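Long-range contacts in diaminopimelate decarboxylase (Phaeodactylum tricornutum, PDB 7JPJ), which probably catalyses the pyridoxal-phosphate-dependent decarboxylation of diaminopimelate in lysine biosynthesis, working as a dimer: residues A[35-40]-A[283-288]; A[9-14]-A[388-393]; A[54-59]-A[277-282]; A[59-64]-A[392-397]. All blocks are in the same frame, centred on the assembly; numbering follows the deposited sequence.

In the fold
The four contacts trace how barrel and beta domains meet around one active site. Contact 3 closes the barrel, and contact 1, its centre about 12 Å from that of contact 3, packs helix 34-45 against helix 282-285 and the turn after it, which follow strand 275-278. Contacts 2 and 4 share Ser392 and Gly393, so the chain leaving strand 386-390 serves the beta domain, then the pocket. Ala286 O and Gly393 N, 3.1 Å apart and probably hydrogen-bonded, join contact 1 to that shared chain; Tyr57 OH and Cys62 O, at 2.6 Å, probably link contacts 3 and 4. Those two also share a sulfate, and the Tyr395 side chain lies about 6 Å from bound D-lysine.

Contact 1: residues A[35-40]-A[283-288]; sequences DKLEEA and YLVAMA
Leu284 O is flanked by carbon on the side of helix 34-45: Ala40 CB approaches it to 3.5 Å and Leu37 CD2 to 3.8 Å. The Ala40 methyl also meets the preceding carbonyl, lying 3.4 Å from Tyr283 O, so the one methyl faces two successive carbonyl oxygens of the short helix 282-285. One turn earlier, Leu37 carries the apolar part of the contact. With CG beside the backbone N (chi1 -73°), its CD2 branch reaches over to Ala288 CB at 3.7 Å and brushes Val285 CG1. Ile67, Tyr70 and Phe71 of helix 65-73 touch the same leucine.

Lys36 shows how a charged residue can contribute through its methylenes. Its CB lies 3.6 Å from Ala288 CA, and the bend at chi2 (-76°) lays CG beside Met287 O, 3.7 Å away. Beyond this the ammonium turns back along its own helix, where Lys36 NZ forms a long salt bridge of 3.7 Å with Glu39 OE1.

Directional bonding falls to neighbours: Ala288 pairs through its backbone with Ser33, and Tyr283 OH bonds to Thr250 O. No hydrogen bond spans the two segments, so the contact rests on shape and apolar burial, methyls and methylenes in van der Waals contact with each other and with backbone carbonyls.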
loop_
_atom_site.group_PDB
_atom_site.type_symbol
_atom_site.label_atom_id
_atom_site.label_comp_id
_atom_site.label_asym_id
_atom_site.label_seq_id
_atom_site.Cartn_x
_atom_site.Cartn_y
_atom_site.Cartn_z
ATOM N N ASP A 35 -20.216 -15.771 -11.743
ATOM C CA ASP A 35 -20.329 -17.160 -11.306
ATOM C C ASP A 35 -19.679 -17.367 -9.943
ATOM O O ASP A 35 -20.263 -17.996 -9.054
ATOM C CB ASP A 35 -19.691 -18.084 -12.342
ATOM C CG ASP A 35 -20.712 -18.737 -13.248
ATOM O OD1 ASP A 35 -21.704 -19.289 -12.727
ATOM O OD2 ASP A 35 -20.521 -18.700 -14.483
ATOM N N LYS A 36 -18.463 -16.843 -9.762
ATOM C CA LYS A 36 -17.755 -17.021 -8.498
ATOM C C LYS A 36 -18.379 -16.199 -7.374
ATOM O O LYS A 36 -18.258 -16.568 -6.200
ATOM C CB LYS A 36 -16.280 -16.661 -8.670
ATOM C CG LYS A 36 -15.423 -17.799 -9.204
ATOM C CD LYS A 36 -15.154 -18.825 -8.118
ATOM C CE LYS A 36 -14.447 -20.048 -8.664
ATOM N NZ LYS A 36 -14.075 -20.996 -7.578
ATOM N N LEU A 37 -19.041 -15.088 -7.704
ATOM C CA LEU A 37 -19.746 -14.327 -6.678
ATOM C C LEU A 37 -20.996 -15.056 -6.203
ATOM O O LEU A 37 -21.360 -14.958 -5.025
ATOM C CB LEU A 37 -20.115 -12.941 -7.205
ATOM C CG LEU A 37 -18.989 -11.920 -7.376
ATOM C CD1 LEU A 37 -19.480 -10.739 -8.190
ATOM C CD2 LEU A 37 -18.456 -11.461 -6.025
ATOM N N GLU A 38 -21.660 -15.789 -7.100
ATOM C CA GLU A 38 -22.883 -16.495 -6.730
ATOM C C GLU A 38 -22.591 -17.670 -5.806
ATOM O O GLU A 38 -23.360 -17.939 -4.876
ATOM C CB GLU A 38 -23.610 -16.968 -7.988
ATOM C CG GLU A 38 -25.099 -17.163 -7.797
ATOM C CD GLU A 38 -25.747 -17.885 -8.960
ATOM O OE1 GLU A 38 -25.392 -19.057 -9.207
ATOM O OE2 GLU A 38 -26.616 -17.284 -9.626
ATOM N N GLU A 39 -21.492 -18.388 -6.055
ATOM C CA GLU A 39 -21.117 -19.502 -5.188
ATOM C C GLU A 39 -20.852 -19.034 -3.765
ATOM O O GLU A 39 -21.291 -19.675 -2.803
ATOM C CB GLU A 39 -19.887 -20.212 -5.751
ATOM C CG GLU A 39 -20.001 -20.605 -7.214
ATOM C CD GLU A 39 -18.737 -21.269 -7.738
ATOM O OE1 GLU A 39 -17.731 -21.306 -6.991
ATOM O OE2 GLU A 39 -18.755 -21.765 -8.887
ATOM N N ALA A 40 -20.132 -17.921 -3.609
ATOM C CA ALA A 40 -19.818 -17.430 -2.272
ATOM C C ALA A 40 -21.059 -16.878 -1.584
ATOM O O ALA A 40 -21.267 -17.111 -0.386
ATOM C CB ALA A 40 -18.725 -16.367 -2.344
ATOM N N TYR A 283 -14.124 -14.126 2.224
ATOM C CA TYR A 283 -14.874 -15.300 1.785
ATOM C C TYR A 283 -15.848 -14.996 0.654
ATOM O O TYR A 283 -16.248 -15.918 -0.063
ATOM C CB TYR A 283 -15.633 -15.909 2.967
ATOM C CG TYR A 283 -15.908 -17.390 2.826
ATOM C CD1 TYR A 283 -14.997 -18.331 3.291
ATOM C CD2 TYR A 283 -17.080 -17.850 2.233
ATOM C CE1 TYR A 283 -15.245 -19.690 3.167
ATOM C CE2 TYR A 283 -17.335 -19.205 2.104
ATOM C CZ TYR A 283 -16.416 -20.119 2.574
ATOM O OH TYR A 283 -16.667 -21.467 2.449
ATOM N N LEU A 284 -16.227 -13.735 0.465
ATOM C CA LEU A 284 -17.229 -13.404 -0.538
ATOM C C LEU A 284 -16.636 -13.007 -1.884
ATOM O O LEU A 284 -17.264 -13.258 -2.919
ATOM C CB LEU A 284 -18.123 -12.271 -0.030
ATOM C CG LEU A 284 -19.316 -12.657 0.841
ATOM C CD1 LEU A 284 -19.836 -11.441 1.578
ATOM C CD2 LEU A 284 -20.420 -13.274 -0.005
ATOM N N VAL A 285 -15.446 -12.404 -1.908
ATOM C CA VAL A 285 -14.963 -11.756 -3.123
ATOM C C VAL A 285 -13.560 -12.208 -3.520
ATOM O O VAL A 285 -13.106 -11.916 -4.632
ATOM C CB VAL A 285 -15.002 -10.222 -2.972
ATOM C CG1 VAL A 285 -16.435 -9.728 -2.844
ATOM C CG2 VAL A 285 -14.170 -9.779 -1.778
ATOM N N ALA A 286 -12.858 -12.912 -2.627
ATOM C CA ALA A 286 -11.464 -13.274 -2.879
ATOM C C ALA A 286 -11.283 -14.044 -4.181
ATOM O O ALA A 286 -10.642 -13.547 -5.113
ATOM C CB ALA A 286 -10.897 -14.097 -1.721
ATOM N N MET A 287 -11.837 -15.255 -4.258
ATOM C CA MET A 287 -11.708 -16.076 -5.459
ATOM C C MET A 287 -12.531 -15.558 -6.626
ATOM O O MET A 287 -12.437 -16.124 -7.720
ATOM C CB MET A 287 -12.110 -17.523 -5.160
ATOM C CG MET A 287 -11.322 -18.176 -4.037
ATOM S SD MET A 287 -9.530 -18.006 -4.174
ATOM C CE MET A 287 -9.230 -18.648 -5.820
ATOM N N ALA A 288 -13.332 -14.516 -6.429
ATOM C CA ALA A 288 -14.160 -13.976 -7.496
ATOM C C ALA A 288 -13.434 -12.948 -8.350
ATOM O O ALA A 288 -13.982 -12.517 -9.370
ATOM C CB ALA A 288 -15.433 -13.350 -6.917
#

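Contact 2: residues A[9-14]-A[388-393]; sequences SIFLTP and VMDGSG
Strand 386-390 of the beta domain's mixed sheet presents Asp390 to the loop that leads into helix 14-24. The carboxylate does the gripping: Ile10 N donates to Asp390 OD2 over 3.0 Å, nearly straight at 171°, although it comes from above the carboxylate plane, 44° out of it. Carbon atoms line the same oxygen, with Ser9 CB 3.4 Å from Asp390 OD2 and Ile10 CB 3.5 Å from it. Ser9 CB also rests on Val388 CG1, two residues earlier on the strand.

The loop contains an ST motif. Ser9 OG, placed between its own backbone N and carbonyl carbon (chi1 72°), accepts from Leu12 N at 2.9 Å, and Ser9 N returns a bond to Leu12 O. A water ties this turn to the strand: it donates to Asp390 OD1, accepts from Phe11 N at 3.1 Å, bonds to Ser9 OG and lies 3.3 Å above the centre of the Phe11 ring. An alanine in place of Asp390 would probably leave Ile10 N without its acceptor and the water without its tie to the strand. Just beyond, Gly391 O accepts from the side chain of Arg243, a residue of the D-lysine pocket.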
loop_
_atom_site.group_PDB
_atom_site.type_symbol
_atom_site.label_atom_id
_atom_site.label_comp_id
_atom_site.label_asym_id
_atom_site.label_seq_id
_atom_site.Cartn_x
_atom_site.Cartn_y
_atom_site.Cartn_z
ATOM N N SER A 9 -7.606 -20.511 -16.110
ATOM C CA SER A 9 -7.267 -20.092 -14.738
ATOM C C SER A 9 -8.451 -20.500 -13.863
ATOM O O SER A 9 -9.245 -21.314 -14.315
ATOM C CB SER A 9 -7.013 -18.629 -14.743
ATOM O OG SER A 9 -8.205 -17.910 -14.918
ATOM N N ILE A 10 -8.572 -19.959 -12.662
ATOM C CA ILE A 10 -9.768 -20.261 -11.826
ATOM C C ILE A 10 -11.054 -19.969 -12.616
ATOM O O ILE A 10 -11.986 -20.778 -12.502
ATOM C CB ILE A 10 -9.690 -19.566 -10.451
ATOM C CG1 ILE A 10 -8.823 -20.353 -9.469
ATOM C CG2 ILE A 10 -11.055 -19.253 -9.867
ATOM C CD1 ILE A 10 -9.153 -21.818 -9.413
ATOM N N PHE A 11 -11.112 -18.890 -13.403
ATOM C CA PHE A 11 -12.345 -18.677 -14.152
ATOM C C PHE A 11 -12.118 -18.039 -15.522
ATOM O O PHE A 11 -13.083 -17.556 -16.128
ATOM C CB PHE A 11 -13.347 -17.827 -13.343
ATOM C CG PHE A 11 -12.848 -16.448 -12.974
ATOM C CD1 PHE A 11 -12.958 -15.387 -13.864
ATOM C CD2 PHE A 11 -12.302 -16.207 -11.721
ATOM C CE1 PHE A 11 -12.509 -14.117 -13.521
ATOM C CE2 PHE A 11 -11.852 -14.937 -11.371
ATOM C CZ PHE A 11 -11.958 -13.893 -12.272
ATOM N N LEU A 12 -10.889 -18.042 -16.041
ATOM C CA LEU A 12 -10.575 -17.372 -17.302
ATOM C C LEU A 12 -9.886 -18.339 -18.255
ATOM O O LEU A 12 -8.745 -18.745 -18.013
ATOM C CB LEU A 12 -9.693 -16.144 -17.070
ATOM C CG LEU A 12 -10.348 -14.903 -16.464
ATOM C CD1 LEU A 12 -9.344 -13.768 -16.382
ATOM C CD2 LEU A 12 -11.570 -14.492 -17.273
ATOM N N THR A 13 -10.570 -18.695 -19.339
ATOM C CA THR A 13 -9.922 -19.365 -20.452
ATOM C C THR A 13 -9.129 -18.344 -21.264
ATOM O O THR A 13 -9.318 -17.134 -21.103
ATOM C CB THR A 13 -10.958 -20.058 -21.338
ATOM O OG1 THR A 13 -11.762 -19.075 -22.001
ATOM C CG2 THR A 13 -11.851 -20.970 -20.510
ATOM N N PRO A 14 -8.216 -18.798 -22.128
ATOM C CA PRO A 14 -7.510 -17.835 -22.991
ATOM C C PRO A 14 -8.445 -16.991 -23.840
ATOM O O PRO A 14 -8.119 -15.837 -24.140
ATOM C CB PRO A 14 -6.612 -18.733 -23.852
ATOM C CG PRO A 14 -6.385 -19.942 -23.013
ATOM C CD PRO A 14 -7.655 -20.157 -22.244
ATOM N N VAL A 388 -2.120 -14.319 -15.103
ATOM C CA VAL A 388 -3.356 -14.153 -14.348
ATOM C C VAL A 388 -3.082 -14.508 -12.895
ATOM O O VAL A 388 -2.726 -15.652 -12.585
ATOM C CB VAL A 388 -4.495 -15.015 -14.916
ATOM C CG1 VAL A 388 -5.706 -14.965 -13.997
ATOM C CG2 VAL A 388 -4.864 -14.552 -16.315
ATOM N N MET A 389 -3.250 -13.533 -12.006
ATOM C CA MET A 389 -3.121 -13.744 -10.569
ATOM C C MET A 389 -4.522 -13.887 -9.989
ATOM O O MET A 389 -5.272 -12.908 -9.912
ATOM C CB MET A 389 -2.369 -12.593 -9.905
ATOM C CG MET A 389 -0.901 -12.881 -9.635
ATOM S SD MET A 389 -0.043 -11.510 -8.824
ATOM C CE MET A 389 0.268 -12.208 -7.203
ATOM N N ASP A 390 -4.874 -15.106 -9.590
ATOM C CA ASP A 390 -6.199 -15.387 -9.061
ATOM C C ASP A 390 -6.252 -15.091 -7.563
ATOM O O ASP A 390 -5.240 -14.807 -6.919
ATOM C CB ASP A 390 -6.585 -16.839 -9.340
ATOM C CG ASP A 390 -7.081 -17.045 -10.758
ATOM O OD1 ASP A 390 -7.900 -16.227 -11.228
ATOM O OD2 ASP A 390 -6.653 -18.024 -11.405
ATOM N N GLY A 391 -7.463 -15.159 -7.012
ATOM C CA GLY A 391 -7.668 -14.817 -5.614
ATOM C C GLY A 391 -7.378 -13.368 -5.297
ATOM O O GLY A 391 -7.031 -13.044 -4.156
ATOM N N SER A 392 -7.512 -12.482 -6.283
ATOM C CA SER A 392 -7.154 -11.077 -6.138
ATOM C C SER A 392 -8.382 -10.173 -6.096
ATOM O O SER A 392 -8.313 -9.006 -6.488
ATOM C CB SER A 392 -6.216 -10.654 -7.266
ATOM O OG SER A 392 -5.045 -11.450 -7.274
ATOM N N GLY A 393 -9.512 -10.699 -5.629
ATOM C CA GLY A 393 -10.727 -9.925 -5.509
ATOM C C GLY A 393 -10.969 -9.315 -4.148
ATOM O O GLY A 393 -11.950 -8.586 -3.967
HETATM O O HOH W 1 -9.343 -16.396 -13.205
#

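Contact 3: residues A[54-59]-A[277-282]; sequences TVRYAM and EIEPGT. With SO4 (sulfate ion), chain D.
Arg56 and Glu277 sit on neighbouring parallel strands, 53-58 and 275-278, whose pairing closes the eight-stranded alpha/beta (TIM) barrel by setting its first strand beside its last. From Arg56 CB outward the side chain passes along strand 275-278 and the residue after it: CB lies 3.7 Å from Glu279 CG, CG passes Ile278 O, and CD comes near Glu277 OE1. A bend at chi3 (108°) turns the guanidinium back to the carboxylate, and Arg56 NH1 forms the salt bridge, 2.7 Å from Glu277 OE2. Both carboxylate oxygens lie at the guanidinium edge, yet the two planes stand 67° apart, so this is a grip by one nitrogen and not a flat two-on-two pairing.

The backbones carry the barrel register. Ile278 N donates to Thr54 O, and Arg56 N to Ile278 O at 2.8 Å. Ala58 N reaches Pro280 O at 3.3 Å, after strand pairing has given way to loop. On the face holding Val55 and Ile278, Val55 CG2 meets Ile278 CD1 at 3.7 Å, and Val55 CG1 touches Pro280 CG, these side chains crossing at about a right angle.

The strand's exit binds a sulfate, probably from the crystallisation liquor, which may mark the place of the cofactor phosphate. Gly281 N bonds sulfate O2 at 3.1 Å, Thr282 N bonds O3, Gly238 N adds another donor, and Thr282 OG1 gives its proton to sulfate O1 at 2.8 Å.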
loop_
_atom_site.group_PDB
_atom_site.type_symbol
_atom_site.label_atom_id
_atom_site.label_comp_id
_atom_site.label_asym_id
_atom_site.label_seq_id
_atom_site.Cartn_x
_atom_site.Cartn_y
_atom_site.Cartn_z
ATOM N N THR A 54 -28.184 -13.111 9.252
ATOM C CA THR A 54 -27.972 -11.978 8.363
ATOM C C THR A 54 -26.521 -11.988 7.913
ATOM O O THR A 54 -25.614 -12.081 8.746
ATOM C CB THR A 54 -28.291 -10.645 9.047
ATOM O OG1 THR A 54 -29.614 -10.688 9.590
ATOM C CG2 THR A 54 -28.195 -9.499 8.047
ATOM N N VAL A 55 -26.301 -11.893 6.607
ATOM C CA VAL A 55 -24.960 -11.848 6.037
ATOM C C VAL A 55 -24.654 -10.408 5.651
ATOM O O VAL A 55 -25.395 -9.793 4.874
ATOM C CB VAL A 55 -24.832 -12.781 4.824
ATOM C CG1 VAL A 55 -23.454 -12.641 4.194
ATOM C CG2 VAL A 55 -25.100 -14.217 5.235
ATOM N N ARG A 56 -23.563 -9.868 6.190
ATOM C CA ARG A 56 -23.095 -8.529 5.863
ATOM C C ARG A 56 -21.807 -8.627 5.058
ATOM O O ARG A 56 -20.877 -9.335 5.454
ATOM C CB ARG A 56 -22.857 -7.702 7.128
ATOM C CG ARG A 56 -24.001 -7.729 8.122
ATOM C CD ARG A 56 -23.968 -6.510 9.030
ATOM N NE ARG A 56 -25.042 -5.578 8.709
ATOM C CZ ARG A 56 -26.113 -5.383 9.470
ATOM N NH1 ARG A 56 -26.250 -6.049 10.602
ATOM N NH2 ARG A 56 -27.047 -4.517 9.102
ATOM N N TYR A 57 -21.755 -7.918 3.935
ATOM C CA TYR A 57 -20.536 -7.858 3.138
ATOM C C TYR A 57 -19.622 -6.773 3.695
ATOM O O TYR A 57 -20.026 -5.612 3.810
ATOM C CB TYR A 57 -20.862 -7.584 1.671
ATOM C CG TYR A 57 -19.646 -7.300 0.810
ATOM C CD1 TYR A 57 -18.494 -8.072 0.917
ATOM C CD2 TYR A 57 -19.655 -6.268 -0.117
ATOM C CE1 TYR A 57 -17.384 -7.816 0.132
ATOM C CE2 TYR A 57 -18.552 -6.009 -0.909
ATOM C CZ TYR A 57 -17.420 -6.784 -0.780
ATOM O OH TYR A 57 -16.320 -6.525 -1.566
ATOM N N ALA A 58 -18.397 -7.154 4.047
ATOM C CA ALA A 58 -17.376 -6.208 4.492
ATOM C C ALA A 58 -16.804 -5.523 3.257
ATOM O O ALA A 58 -15.800 -5.955 2.690
ATOM C CB ALA A 58 -16.292 -6.921 5.293
ATOM N N MET A 59 -17.448 -4.429 2.839
ATOM C CA MET A 59 -17.138 -3.817 1.550
ATOM C C MET A 59 -15.711 -3.296 1.461
ATOM O O MET A 59 -15.258 -2.985 0.353
ATOM C CB MET A 59 -18.101 -2.668 1.254
ATOM C CG MET A 59 -18.106 -1.576 2.308
ATOM S SD MET A 59 -19.293 -0.271 1.940
ATOM C CE MET A 59 -18.612 0.378 0.418
ATOM N N GLU A 277 -25.404 -12.725 13.033
ATOM C CA GLU A 277 -24.851 -11.964 11.922
ATOM C C GLU A 277 -23.424 -12.413 11.656
ATOM O O GLU A 277 -22.682 -12.736 12.586
ATOM C CB GLU A 277 -24.864 -10.463 12.198
ATOM C CG GLU A 277 -26.247 -9.855 12.254
ATOM C CD GLU A 277 -26.201 -8.351 12.410
ATOM O OE1 GLU A 277 -25.086 -7.796 12.517
ATOM O OE2 GLU A 277 -27.278 -7.716 12.408
ATOM N N ILE A 278 -23.051 -12.429 10.380
ATOM C CA ILE A 278 -21.693 -12.733 9.956
ATOM C C ILE A 278 -21.240 -11.643 8.994
ATOM O O ILE A 278 -22.033 -11.107 8.214
ATOM C CB ILE A 278 -21.586 -14.130 9.305
ATOM C CG1 ILE A 278 -22.464 -14.222 8.053
ATOM C CG2 ILE A 278 -21.968 -15.209 10.305
ATOM C CD1 ILE A 278 -22.343 -15.541 7.325
ATOM N N GLU A 279 -19.956 -11.305 9.060
ATOM C CA GLU A 279 -19.388 -10.199 8.292
ATOM C C GLU A 279 -18.220 -10.671 7.431
ATOM O O GLU A 279 -17.081 -10.232 7.623
ATOM C CB GLU A 279 -18.947 -9.077 9.229
ATOM C CG GLU A 279 -20.035 -8.064 9.569
ATOM C CD GLU A 279 -19.588 -7.045 10.613
ATOM O OE1 GLU A 279 -20.454 -6.504 11.341
ATOM O OE2 GLU A 279 -18.367 -6.790 10.712
ATOM N N PRO A 280 -18.469 -11.552 6.458
ATOM C CA PRO A 280 -17.364 -12.054 5.630
ATOM C C PRO A 280 -16.942 -11.023 4.593
ATOM O O PRO A 280 -17.781 -10.394 3.942
ATOM C CB PRO A 280 -17.956 -13.302 4.967
ATOM C CG PRO A 280 -19.396 -12.998 4.858
ATOM C CD PRO A 280 -19.753 -12.160 6.064
ATOM N N GLY A 281 -15.634 -10.845 4.453
ATOM C CA GLY A 281 -15.095 -10.011 3.401
ATOM C C GLY A 281 -14.341 -10.841 2.383
ATOM O O GLY A 281 -14.736 -10.926 1.216
ATOM N N THR A 282 -13.252 -11.468 2.835
ATOM C CA THR A 282 -12.471 -12.343 1.968
ATOM C C THR A 282 -13.335 -13.456 1.380
ATOM O O THR A 282 -13.316 -13.697 0.169
ATOM C CB THR A 282 -11.299 -12.928 2.755
ATOM O OG1 THR A 282 -10.502 -11.863 3.288
ATOM C CG2 THR A 282 -10.436 -13.807 1.865
HETATM S S SO4 D . -12.280 -10.799 6.371
HETATM O O1 SO4 D . -11.195 -11.681 5.948
HETATM O O2 SO4 D . -13.494 -11.589 6.577
HETATM O O3 SO4 D . -12.527 -9.790 5.346
HETATM O O4 SO4 D . -11.901 -10.132 7.614
#

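Contact 4: residues A[59-64]-A[392-397]; sequences MKACPN and SGAYCS. With SO4 (sulfate ion), chain D.
Tyr395 lies against Ala61 at two levels, backbone and ring. Tyr395 N donates to Ala61 O over 2.9 Å, while the ring brings one face to the same residue. Ala61 CB stands 4.0 Å from the centroid of the Tyr395 ring, 17° off its normal, a CH-pi contact displaced toward the rim. With CG anti to the carbonyl carbon (chi1 -54°) the ring extends past Ala61 to the anion site. There Tyr395 OH donates to sulfate O3 at 2.6 Å, the acceptor lying at the ring edge, in its plane.

Lys60 runs beside the phenol. Its CG is held between the backbone N and the carbonyl carbon (chi1 75°), and from there the chain extends fully, crossing Tyr395 at a slant. CG passes the ring obliquely, 3.7 Å from Tyr395 CE1, and Lys60 CE comes to 3.2 Å from Tyr395 OH. A phenylalanine in place of Tyr395 would lack the hydroxyl, and sulfate O3 would probably lose one of its donors. Further along, Cys62 meets the other loop with its CB, 3.5 Å from Gly393 O, and the methyls of Ala61 and Ala394 touch.

Lys60, the predicted attachment point of pyridoxal phosphate, carries no cofactor in this structure, and it packs on Cys357 of the second subunit, the predicted proton donor. A lysine just past a barrel strand, a tyrosine at the sulfate, where the cofactor phosphate probably sits, and a cysteine from the partner chain together fit the intersubunit active site of fold-type III pyridoxal-phosphate decarboxylases.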
loop_
_atom_site.group_PDB
_atom_site.type_symbol
_atom_site.label_atom_id
_atom_site.label_comp_id
_atom_site.label_asym_id
_atom_site.label_seq_id
_atom_site.Cartn_x
_atom_site.Cartn_y
_atom_site.Cartn_z
ATOM N N MET A 59 -17.448 -4.429 2.839
ATOM C CA MET A 59 -17.138 -3.817 1.550
ATOM C C MET A 59 -15.711 -3.296 1.461
ATOM O O MET A 59 -15.258 -2.985 0.353
ATOM C CB MET A 59 -18.101 -2.668 1.254
ATOM C CG MET A 59 -18.106 -1.576 2.308
ATOM S SD MET A 59 -19.293 -0.271 1.940
ATOM C CE MET A 59 -18.612 0.378 0.418
ATOM N N LYS A 60 -15.001 -3.184 2.588
ATOM C CA LYS A 60 -13.607 -2.753 2.557
ATOM C C LYS A 60 -12.735 -3.679 1.720
ATOM O O LYS A 60 -11.640 -3.281 1.311
ATOM C CB LYS A 60 -13.050 -2.662 3.978
ATOM C CG LYS A 60 -12.752 -4.011 4.614
ATOM C CD LYS A 60 -12.626 -3.902 6.126
ATOM C CE LYS A 60 -12.379 -5.259 6.760
ATOM N NZ LYS A 60 -12.516 -5.215 8.240
ATOM N N ALA A 61 -13.197 -4.904 1.454
ATOM C CA ALA A 61 -12.424 -5.843 0.654
ATOM C C ALA A 61 -12.509 -5.533 -0.836
ATOM O O ALA A 61 -11.554 -5.803 -1.572
ATOM C CB ALA A 61 -12.899 -7.270 0.925
ATOM N N CYS A 62 -13.633 -4.973 -1.293
ATOM C CA CYS A 62 -13.832 -4.575 -2.683
ATOM C C CYS A 62 -15.076 -3.702 -2.809
ATOM O O CYS A 62 -16.203 -4.217 -2.799
ATOM C CB CYS A 62 -13.959 -5.795 -3.593
ATOM S SG CYS A 62 -13.916 -5.366 -5.348
ATOM N N PRO A 63 -14.916 -2.381 -2.952
ATOM C CA PRO A 63 -16.071 -1.482 -2.829
ATOM C C PRO A 63 -16.733 -1.087 -4.143
ATOM O O PRO A 63 -17.509 -0.128 -4.160
ATOM C CB PRO A 63 -15.471 -0.254 -2.129
ATOM C CG PRO A 63 -13.983 -0.303 -2.440
ATOM C CD PRO A 63 -13.650 -1.637 -3.055
ATOM N N ASN A 64 -16.455 -1.798 -5.234
ATOM C CA ASN A 64 -17.069 -1.454 -6.513
ATOM C C ASN A 64 -18.589 -1.544 -6.426
ATOM O O ASN A 64 -19.143 -2.476 -5.836
ATOM C CB ASN A 64 -16.554 -2.369 -7.624
ATOM C CG ASN A 64 -17.031 -1.935 -9.002
ATOM O OD1 ASN A 64 -18.181 -2.169 -9.374
ATOM N ND2 ASN A 64 -16.149 -1.295 -9.762
ATOM N N SER A 392 -7.512 -12.482 -6.283
ATOM C CA SER A 392 -7.154 -11.077 -6.138
ATOM C C SER A 392 -8.382 -10.173 -6.096
ATOM O O SER A 392 -8.313 -9.006 -6.488
ATOM C CB SER A 392 -6.216 -10.654 -7.266
ATOM O OG SER A 392 -5.045 -11.450 -7.274
ATOM N N GLY A 393 -9.512 -10.699 -5.629
ATOM C CA GLY A 393 -10.727 -9.925 -5.509
ATOM C C GLY A 393 -10.969 -9.315 -4.148
ATOM O O GLY A 393 -11.950 -8.586 -3.967
ATOM N N ALA A 394 -10.099 -9.593 -3.181
ATOM C CA ALA A 394 -10.234 -9.083 -1.824
ATOM C C ALA A 394 -8.946 -8.384 -1.421
ATOM O O ALA A 394 -7.861 -8.968 -1.521
ATOM C CB ALA A 394 -10.557 -10.209 -0.839
ATOM N N TYR A 395 -9.070 -7.130 -0.980
ATOM C CA TYR A 395 -7.937 -6.347 -0.483
ATOM C C TYR A 395 -6.840 -6.211 -1.537
ATOM O O TYR A 395 -5.647 -6.271 -1.234
ATOM C CB TYR A 395 -7.387 -6.943 0.813
ATOM C CG TYR A 395 -8.447 -7.106 1.874
ATOM C CD1 TYR A 395 -8.950 -6.005 2.549
ATOM C CD2 TYR A 395 -8.953 -8.359 2.195
ATOM C CE1 TYR A 395 -9.922 -6.143 3.519
ATOM C CE2 TYR A 395 -9.926 -8.509 3.163
ATOM C CZ TYR A 395 -10.407 -7.396 3.822
ATOM O OH TYR A 395 -11.378 -7.534 4.789
ATOM N N CYS A 396 -7.251 -6.027 -2.793
ATOM C CA CYS A 396 -6.317 -5.723 -3.875
ATOM C C CYS A 396 -6.695 -4.408 -4.537
ATOM O O CYS A 396 -5.993 -3.411 -4.348
ATOM C CB CYS A 396 -6.269 -6.872 -4.884
ATOM S SG CYS A 396 -5.649 -8.424 -4.198
ATOM N N SER A 397 -7.785 -4.366 -5.307
ATOM C CA SER A 397 -8.274 -3.091 -5.817
ATOM C C SER A 397 -8.621 -2.140 -4.678
ATOM O O SER A 397 -8.358 -0.935 -4.763
ATOM C CB SER A 397 -9.490 -3.317 -6.714
ATOM O OG SER A 397 -10.012 -2.085 -7.173
HETATM S S SO4 D . -12.280 -10.799 6.371
HETATM O O1 SO4 D . -11.195 -11.681 5.948
HETATM O O2 SO4 D . -13.494 -11.589 6.577
HETATM O O3 SO4 D . -12.527 -9.790 5.346
HETATM O O4 SO4 D . -11.901 -10.132 7.614
#